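Local structure of oxidoreductase (Bordetella pertussis, 3Q2K) at residues A156-V161 with V281-V286; A287-D292 with E312-Y317. The protein is a dehydrogenase that binds NADH and UDP-GlcNAcA and probably oxidises this UDP-sugar on the route to 2,3-diacetamido-2,3-dideoxy-D-mannuronic acid. All coordinates share one frame; numbering follows the deposited sequence.

Interaction 1 of 2, residues A156-V161 with V281-V286; sequences ATLQLV and VRVGGV
Val161 sets one methyl, CG2, against two strand valines at once: it lies 3.5 Å from Val281 CG1 and 3.8 Å from Val283 CG2. The side chains of Val161 and Val281 point in opposing directions and pass alongside one another, touching through these two methyls, while Val283 comes in at a slant. In Val283, CG1 is anti to the backbone N (chi1 -164°), which splits its two methyls between Thr157 on one hand and Val161 with Leu158 on the other. Its CG2 faces Val161 and, more loosely, Leu158 CD2 at 4.4 Å; its CG1 reaches Thr157 CB at 4.0 Å.

Thr157 therefore offers carbon to the strand. Its hydroxyl is engaged elsewhere, hydrogen-bonded to Val288 O in the loop after the strand, while Thr157 N is bonded to Thr313 OG1 of helix 306-315. Further out, Ile274 of the neighbouring strand also touches Val161, and Ile272 packs on Val283.

The helix and strand segments run nearly antiparallel: their axes come within 9.9 Å at an angle of 166°. Arg282, between the two valines in sequence, points away to the other face of the sheet, where it forms salt bridges with Glu269 of its own chain and with Glu269 of the second subunit.

No hydrogen bond crosses between 156-161 and 281-286. The helix is held to this face of the C-terminal domain sheet by buried branched aliphatic groups, whereas the opposite face carries charges that meet another subunit.

Interaction 2 of 2, residues A287-D292 with E312-Y317; sequences AVNRID and ETTSVY
Asn289 and Thr314 cross at a slant where the loop leading into strand 290-296 meets the end of helix 306-315. From its start at CB, the asparagine lies 3.8 Å from Thr314 OG1, with the methyl CG2 of Thr313 on hand at 4.2 Å. A chi1 of 48° tucks CG between the backbone N and the carbonyl carbon, folding the amide back over its own loop. There the two ends part. OD1 accepts a 2.7 Å hydrogen bond from Ala287 N, arriving nearly in line with the carbonyl, and so closes the loop on itself. ND2 turns to the helix and gives Thr314 OG1 a long, weak bond of 3.5 Å, although a fairly straight one at 163°. The same Thr314 OG1 also comes close to the backbone Asn289 O, at 3.1 Å. That hydroxyl has a stronger partner in Asn310 O, one turn back in its helix, just as Thr313 OG1 bonds Ala309 O.

Beside the amide, Thr313 CG2 rests 4.0 Å from Asn289 CA. Ala287 CB meets the Tyr317 ring at its edge, near the ring plane, 3.7 Å from CE1.

Opposite Gly284 on the neighbouring strand stand two residues, Asn289 and Arg290, the pattern of a classic beta bulge at the start of strand 290-296, one of the two edge strands of the C-terminal domain's mixed sheet within this chain. The Tyr317 side chain lies about 4 Å from the bound UDP-sugar, which places this corner beside the UDP-sugar pocket, probably that of the substrate.

From the N terminus, the chain leaves the Rossmann domain and forms helix 156-166. Interaction 1 then closes a loop of 119 residues, which includes much of the C-terminal sheet, when strand 279-284 returns against that helix. The chain turns through 285-289 into strand 290-296, and interaction 2 closes a much shorter loop of 19 residues with the end of helix 306-315. The two contacts follow in series, neither nested nor crossed. Their strands are antiparallel neighbours, probably hydrogen-bonded from Gly284 N to Arg290 O, and Val286 packs on Tyr317. Together they tie two helices to one edge of the sheet.

Interaction 1 of 2, residues A156-V161 with V281-V286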
loop_
_atom_site.group_PDB
_atom_site.type_symbol
_atom_site.label_atom_id
_atom_site.label_comp_id
_atom_site.label_asym_id
_atom_site.label_seq_id
_atom_site.Cartn_x
_atom_site.Cartn_y
_atom_site.Cartn_z
ATOM N N ALA C 156 -22.286 -34.444 -18.360
ATOM C CA ALA C 156 -21.525 -35.684 -18.248
ATOM C C ALA C 156 -20.013 -35.535 -18.306
ATOM O O ALA C 156 -19.330 -36.255 -17.573
ATOM C CB ALA C 156 -21.965 -36.703 -19.281
ATOM N N THR C 157 -19.500 -34.682 -19.191
ATOM C CA THR C 157 -18.052 -34.469 -19.232
ATOM C C THR C 157 -17.483 -33.987 -17.894
ATOM O O THR C 157 -16.463 -34.502 -17.441
ATOM C CB THR C 157 -17.742 -33.382 -20.262
ATOM O OG1 THR C 157 -18.638 -32.301 -19.968
ATOM C CG2 THR C 157 -17.992 -33.910 -21.681
ATOM N N LEU C 158 -18.130 -33.015 -17.255
ATOM C CA LEU C 158 -17.562 -32.391 -16.063
ATOM C C LEU C 158 -17.786 -33.322 -14.874
ATOM O O LEU C 158 -16.948 -33.406 -13.974
ATOM C CB LEU C 158 -18.181 -31.010 -15.821
ATOM C CG LEU C 158 -17.871 -29.875 -16.806
ATOM C CD1 LEU C 158 -18.660 -28.585 -16.565
ATOM C CD2 LEU C 158 -16.373 -29.585 -16.876
ATOM N N GLN C 159 -18.883 -34.077 -14.878
ATOM C CA GLN C 159 -19.021 -35.156 -13.901
ATOM C C GLN C 159 -17.852 -36.135 -13.889
ATOM O O GLN C 159 -17.331 -36.498 -12.834
ATOM C CB GLN C 159 -20.336 -35.920 -14.091
ATOM C CG GLN C 159 -21.523 -35.302 -13.363
ATOM C CD GLN C 159 -21.235 -35.037 -11.894
ATOM O OE1 GLN C 159 -20.820 -35.937 -11.166
ATOM N NE2 GLN C 159 -21.430 -33.799 -11.450
ATOM N N LEU C 160 -17.405 -36.572 -15.060
ATOM C CA LEU C 160 -16.240 -37.458 -15.091
ATOM C C LEU C 160 -14.989 -36.778 -14.539
ATOM O O LEU C 160 -14.139 -37.387 -13.894
ATOM C CB LEU C 160 -15.923 -37.865 -16.532
ATOM C CG LEU C 160 -16.779 -38.895 -17.267
ATOM C CD1 LEU C 160 -16.308 -38.974 -18.714
ATOM C CD2 LEU C 160 -16.573 -40.225 -16.576
ATOM N N VAL C 161 -14.800 -35.504 -14.854
ATOM C CA VAL C 161 -13.602 -34.869 -14.326
ATOM C C VAL C 161 -13.730 -34.839 -12.797
ATOM O O VAL C 161 -12.798 -35.138 -12.051
ATOM C CB VAL C 161 -13.523 -33.476 -14.982
ATOM C CG1 VAL C 161 -12.596 -32.550 -14.223
ATOM C CG2 VAL C 161 -13.047 -33.631 -16.416
ATOM N N VAL C 281 -6.082 -33.265 -17.945
ATOM C CA VAL C 281 -7.418 -33.298 -18.523
ATOM C C VAL C 281 -7.714 -31.957 -19.184
ATOM O O VAL C 281 -7.377 -30.895 -18.654
ATOM C CB VAL C 281 -8.520 -33.687 -17.512
ATOM C CG1 VAL C 281 -9.906 -33.290 -17.982
ATOM C CG2 VAL C 281 -8.502 -35.202 -17.358
ATOM N N ARG C 282 -8.343 -32.035 -20.350
ATOM C CA ARG C 282 -8.796 -30.841 -21.048
ATOM C C ARG C 282 -10.207 -31.079 -21.567
ATOM O O ARG C 282 -10.539 -32.107 -22.158
ATOM C CB ARG C 282 -7.807 -30.452 -22.148
ATOM C CG ARG C 282 -8.348 -29.413 -23.115
ATOM C CD ARG C 282 -7.179 -28.718 -23.783
ATOM N NE ARG C 282 -7.647 -27.489 -24.408
ATOM C CZ ARG C 282 -6.889 -26.401 -24.481
ATOM N NH1 ARG C 282 -7.354 -25.298 -25.055
ATOM N NH2 ARG C 282 -5.674 -26.447 -23.946
ATOM N N VAL C 283 -11.069 -30.119 -21.260
ATOM C CA VAL C 283 -12.464 -30.189 -21.651
ATOM C C VAL C 283 -12.640 -28.950 -22.518
ATOM O O VAL C 283 -12.683 -27.825 -22.016
ATOM C CB VAL C 283 -13.468 -30.214 -20.477
ATOM C CG1 VAL C 283 -14.842 -30.683 -20.952
ATOM C CG2 VAL C 283 -13.065 -31.138 -19.330
ATOM N N GLY C 284 -12.715 -29.195 -23.822
ATOM C CA GLY C 284 -13.006 -28.148 -24.795
ATOM C C GLY C 284 -14.418 -28.109 -25.335
ATOM O O GLY C 284 -15.371 -28.528 -24.673
ATOM N N GLY C 285 -14.516 -27.620 -26.567
ATOM C CA GLY C 285 -15.807 -27.355 -27.171
ATOM C C GLY C 285 -16.153 -25.896 -26.966
ATOM O O GLY C 285 -15.365 -25.135 -26.404
ATOM N N VAL C 286 -17.333 -25.492 -27.425
ATOM C CA VAL C 286 -17.832 -24.160 -27.103
ATOM C C VAL C 286 -18.288 -23.976 -25.657
ATOM O O VAL C 286 -18.392 -22.843 -25.173
ATOM C CB VAL C 286 -18.909 -23.689 -28.102
ATOM C CG1 VAL C 286 -18.326 -23.714 -29.507
ATOM C CG2 VAL C 286 -20.157 -24.545 -28.009
#

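Interaction 2 of 2, residues A287-D292 with E312-Y317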
loop_
_atom_site.group_PDB
_atom_site.type_symbol
_atom_site.label_atom_id
_atom_site.label_comp_id
_atom_site.label_asym_id
_atom_site.label_seq_id
_atom_site.Cartn_x
_atom_site.Cartn_y
_atom_site.Cartn_z
ATOM N N ALA C 287 -18.516 -25.101 -24.983
ATOM C CA ALA C 287 -19.140 -25.117 -23.657
ATOM C C ALA C 287 -18.789 -26.342 -22.817
ATOM O O ALA C 287 -19.676 -27.050 -22.355
ATOM C CB ALA C 287 -20.651 -24.916 -23.735
ATOM N N VAL C 288 -17.502 -26.631 -22.664
ATOM C CA VAL C 288 -17.003 -27.715 -21.825
ATOM C C VAL C 288 -17.860 -28.931 -22.129
ATOM O O VAL C 288 -18.330 -29.592 -21.215
ATOM C CB VAL C 288 -16.928 -27.412 -20.307
ATOM C CG1 VAL C 288 -15.720 -26.511 -19.980
ATOM C CG2 VAL C 288 -18.234 -26.814 -19.793
ATOM N N ASN C 289 -18.012 -29.233 -23.412
ATOM C CA ASN C 289 -18.942 -30.267 -23.842
ATOM C C ASN C 289 -18.200 -31.383 -24.569
ATOM O O ASN C 289 -18.803 -32.352 -25.022
ATOM C CB ASN C 289 -19.956 -29.663 -24.811
ATOM C CG ASN C 289 -19.278 -28.839 -25.887
ATOM O OD1 ASN C 289 -18.872 -27.701 -25.660
ATOM N ND2 ASN C 289 -19.117 -29.434 -27.061
ATOM N N ARG C 290 -16.882 -31.250 -24.672
ATOM C CA ARG C 290 -16.125 -32.259 -25.386
ATOM C C ARG C 290 -14.735 -32.455 -24.802
ATOM O O ARG C 290 -13.869 -31.585 -24.889
ATOM C CB ARG C 290 -15.966 -31.901 -26.865
ATOM C CG ARG C 290 -14.949 -32.827 -27.514
ATOM C CD ARG C 290 -14.744 -32.562 -28.996
ATOM N NE ARG C 290 -13.668 -31.583 -29.101
ATOM C CZ ARG C 290 -13.873 -30.346 -29.533
ATOM N NH1 ARG C 290 -15.093 -30.014 -29.932
ATOM N NH2 ARG C 290 -12.869 -29.483 -29.582
ATOM N N ILE C 291 -14.524 -33.640 -24.246
ATOM C CA ILE C 291 -13.258 -33.908 -23.580
ATOM C C ILE C 291 -12.221 -34.172 -24.660
ATOM O O ILE C 291 -12.360 -35.144 -25.400
ATOM C CB ILE C 291 -13.410 -35.161 -22.703
ATOM C CG1 ILE C 291 -14.287 -34.848 -21.492
ATOM C CG2 ILE C 291 -12.079 -35.735 -22.240
ATOM C CD1 ILE C 291 -14.499 -36.084 -20.648
ATOM N N ASP C 292 -11.153 -33.382 -24.695
ATOM C CA ASP C 292 -10.093 -33.557 -25.688
ATOM C C ASP C 292 -8.844 -34.301 -25.232
ATOM O O ASP C 292 -8.274 -35.076 -25.998
ATOM C CB ASP C 292 -9.641 -32.225 -26.292
ATOM C CG ASP C 292 -10.713 -31.600 -27.149
ATOM O OD1 ASP C 292 -11.384 -32.324 -27.915
ATOM O OD2 ASP C 292 -10.873 -30.374 -27.001
ATOM N N GLU C 312 -23.223 -37.197 -25.133
ATOM C CA GLU C 312 -24.293 -36.778 -24.239
ATOM C C GLU C 312 -24.287 -35.297 -23.865
ATOM O O GLU C 312 -25.313 -34.631 -23.989
ATOM C CB GLU C 312 -24.295 -37.663 -22.993
ATOM C CG GLU C 312 -25.283 -37.164 -21.963
ATOM C CD GLU C 312 -25.258 -38.006 -20.704
ATOM O OE1 GLU C 312 -25.881 -37.546 -19.724
ATOM O OE2 GLU C 312 -24.624 -39.085 -20.690
ATOM N N THR C 313 -23.161 -34.744 -23.423
ATOM C CA THR C 313 -23.184 -33.352 -22.973
ATOM C C THR C 313 -23.516 -32.443 -24.150
ATOM O O THR C 313 -24.288 -31.483 -24.036
ATOM C CB THR C 313 -21.846 -32.917 -22.342
ATOM O OG1 THR C 313 -21.417 -33.933 -21.429
ATOM C CG2 THR C 313 -21.982 -31.583 -21.621
ATOM N N THR C 314 -22.916 -32.781 -25.289
ATOM C CA THR C 314 -23.167 -32.029 -26.514
ATOM C C THR C 314 -24.632 -32.028 -26.928
ATOM O O THR C 314 -25.158 -30.996 -27.356
ATOM C CB THR C 314 -22.297 -32.492 -27.690
ATOM O OG1 THR C 314 -20.926 -32.366 -27.301
ATOM C CG2 THR C 314 -22.560 -31.609 -28.898
ATOM N N SER C 315 -25.266 -33.186 -26.768
ATOM C CA SER C 315 -26.673 -33.324 -27.141
ATOM C C SER C 315 -27.681 -32.541 -26.300
ATOM O O SER C 315 -28.839 -32.410 -26.695
ATOM C CB SER C 315 -27.086 -34.796 -27.211
ATOM O OG SER C 315 -28.040 -35.122 -26.215
ATOM N N VAL C 316 -27.286 -32.031 -25.139
ATOM C CA VAL C 316 -28.211 -31.189 -24.386
ATOM C C VAL C 316 -27.697 -29.758 -24.294
ATOM O O VAL C 316 -28.245 -28.924 -23.569
ATOM C CB VAL C 316 -28.505 -31.717 -22.976
ATOM C CG1 VAL C 316 -29.005 -33.157 -23.065
ATOM C CG2 VAL C 316 -27.260 -31.550 -22.114
ATOM N N TYR C 317 -26.646 -29.491 -25.058
ATOM C CA TYR C 317 -26.184 -28.125 -25.275
ATOM C C TYR C 317 -27.348 -27.158 -25.495
ATOM O O TYR C 317 -28.146 -27.299 -26.424
ATOM C CB TYR C 317 -25.218 -28.086 -26.463
ATOM C CG TYR C 317 -24.733 -26.680 -26.734
ATOM C CD1 TYR C 317 -23.519 -26.229 -26.232
ATOM C CD2 TYR C 317 -25.517 -25.783 -27.449
ATOM C CE1 TYR C 317 -23.095 -24.930 -26.459
ATOM C CE2 TYR C 317 -25.101 -24.484 -27.681
ATOM C CZ TYR C 317 -23.886 -24.065 -27.184
ATOM O OH TYR C 317 -23.470 -22.772 -27.409
#